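Local coordinates for pyrethroid hydrolase (Sphingobium faniae, PDB 5Y5R), which hydrolyses the ester bond of pyrethroid insecticides such as permethrin and cypermethrin, releasing a cyclopropanecarboxylic acid and an alcohol, at residues N183-G187 against R188-I192. Sequence-based numbering, arbitrary orientation.
Sequences NPMEG and RALEI
The irregular segment 183-187 passes into a short helix-like turn at 188-191, where Ala189 N donates to Glu186 O over 3.2 Å and Leu190 N to Gly187 O, also over 3.2 Å. Both bonds are bent, with N-H...O angles of 142° and 136°; two further backbone bonds, from Glu191 to Arg188 and from Ile192 to Ala189, carry the winding on. Gly187 makes the change of direction at a positive phi, a conformation that favours glycine. Selenomethionine Met185 lies alongside the turn, against Ala189 and Leu190. Its CG rests 4.0 Å from Ala189 CB, and the bend at chi3 (73°) swings the methyl CE back to Ala189 O, at 3.3 Å, and to Leu190 CD2, at 3.7 Å. Leu190 spreads its two methyls over separate parts of the preceding chain: CD2 meets Met185, whereas CD1 lies 4.2 Å from Glu186 CA. Upstream, Asn183 OD1 accepts the Met185 N-H at 2.8 Å, an Asx turn, which would steady the backbone just before the Met185 side chain. Gln89 of helix 80-90 accepts from Glu186 N, and Met185 also touches Tyr100 of strand 95-101, packing the loop that leads into strand 194-199 of the alpha/beta hydrolase sheet against the neighbouring helix and strand, away from the catalytic residues. The contact thus pairs a polar backbone turn with a small apolar patch: two bent, rather long backbone bonds set the turn, and the apolar contacts of Met185 with Ala189 and Leu190 supplement them.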
loop_
_atom_site.group_PDB
_atom_site.type_symbol
_atom_site.label_atom_id
_atom_site.label_comp_id
_atom_site.label_asym_id
_atom_site.label_seq_id
_atom_site.Cartn_x
_atom_site.Cartn_y
_atom_site.Cartn_z
ATOM N N ASN A 183 -5.043 -4.375 12.830
ATOM C CA ASN A 183 -5.127 -2.917 12.771
ATOM C C ASN A 183 -5.393 -2.355 14.155
ATOM O O ASN A 183 -6.406 -2.700 14.760
ATOM C CB ASN A 183 -6.204 -2.457 11.801
ATOM C CG ASN A 183 -6.273 -0.936 11.693
ATOM O OD1 ASN A 183 -5.473 -0.223 12.293
ATOM N ND2 ASN A 183 -7.185 -0.444 10.884
ATOM N N PRO A 184 -4.494 -1.550 14.712
ATOM C CA PRO A 184 -4.718 -0.959 16.033
ATOM C C PRO A 184 -5.423 0.391 16.016
ATOM O O PRO A 184 -5.499 1.034 17.068
ATOM C CB PRO A 184 -3.291 -0.807 16.556
ATOM C CG PRO A 184 -2.523 -0.434 15.312
ATOM C CD PRO A 184 -3.190 -1.171 14.161
HETATM N N MSE A 185 -5.927 0.843 14.878
HETATM C CA MSE A 185 -6.544 2.165 14.835
HETATM C C MSE A 185 -7.694 2.292 15.808
HETATM O O MSE A 185 -8.631 1.490 15.783
HETATM C CB MSE A 185 -7.033 2.483 13.434
HETATM C CG MSE A 185 -5.950 2.992 12.541
HETATM SE SE MSE A 185 -6.634 3.091 10.771
HETATM C CE MSE A 185 -7.774 4.651 11.092
ATOM N N GLU A 186 -7.615 3.301 16.674
ATOM C CA GLU A 186 -8.688 3.574 17.608
ATOM C C GLU A 186 -8.820 5.077 17.804
ATOM O O GLU A 186 -7.875 5.841 17.561
ATOM C CB GLU A 186 -8.430 2.911 18.958
ATOM C CG GLU A 186 -7.272 3.511 19.699
ATOM C CD GLU A 186 -6.946 2.768 20.975
ATOM O OE1 GLU A 186 -7.230 1.552 21.069
ATOM O OE2 GLU A 186 -6.402 3.412 21.894
ATOM N N GLY A 187 -10.005 5.487 18.276
ATOM C CA GLY A 187 -10.173 6.852 18.719
ATOM C C GLY A 187 -9.813 7.905 17.695
ATOM O O GLY A 187 -10.485 8.085 16.675
ATOM N N ARG A 188 -8.725 8.607 17.985
ATOM C CA ARG A 188 -8.367 9.780 17.203
ATOM C C ARG A 188 -8.059 9.413 15.756
ATOM O O ARG A 188 -8.495 10.108 14.829
ATOM C CB ARG A 188 -7.149 10.415 17.878
ATOM C CG ARG A 188 -6.941 11.889 17.724
ATOM C CD ARG A 188 -5.601 12.207 18.353
ATOM N NE ARG A 188 -5.033 13.445 17.838
ATOM C CZ ARG A 188 -4.019 14.084 18.414
ATOM N NH1 ARG A 188 -3.473 13.594 19.523
ATOM N NH2 ARG A 188 -3.561 15.212 17.884
ATOM N N ALA A 189 -7.404 8.266 15.541
ATOM C CA ALA A 189 -7.041 7.836 14.194
ATOM C C ALA A 189 -8.247 7.622 13.289
ATOM O O ALA A 189 -8.144 7.809 12.070
ATOM C CB ALA A 189 -6.218 6.550 14.269
ATOM N N LEU A 190 -9.388 7.217 13.849
ATOM C CA LEU A 190 -10.576 6.993 13.031
ATOM C C LEU A 190 -11.249 8.288 12.576
ATOM O O LEU A 190 -12.186 8.234 11.774
ATOM C CB LEU A 190 -11.571 6.115 13.784
ATOM C CG LEU A 190 -11.051 4.688 14.012
ATOM C CD1 LEU A 190 -11.946 3.978 15.014
ATOM C CD2 LEU A 190 -11.033 3.952 12.698
ATOM N N GLU A 191 -10.778 9.442 13.032
ATOM C CA GLU A 191 -11.265 10.705 12.497
ATOM C C GLU A 191 -10.468 11.156 11.288
ATOM O O GLU A 191 -10.851 12.116 10.617
ATOM C CB GLU A 191 -11.174 11.801 13.557
ATOM C CG GLU A 191 -11.466 11.341 14.958
ATOM C CD GLU A 191 -11.910 12.468 15.818
ATOM O OE1 GLU A 191 -13.121 12.730 15.831
ATOM O OE2 GLU A 191 -11.064 13.097 16.478
ATOM N N ILE A 192 -9.352 10.512 11.019
ATOM C CA ILE A 192 -8.549 10.912 9.873
ATOM C C ILE A 192 -9.348 10.614 8.608
ATOM O O ILE A 192 -9.885 9.495 8.471
ATOM C CB ILE A 192 -7.226 10.156 9.887
ATOM C CG1 ILE A 192 -6.411 10.496 11.138
ATOM C CG2 ILE A 192 -6.450 10.402 8.638
ATOM C CD1 ILE A 192 -4.985 9.883 11.124
#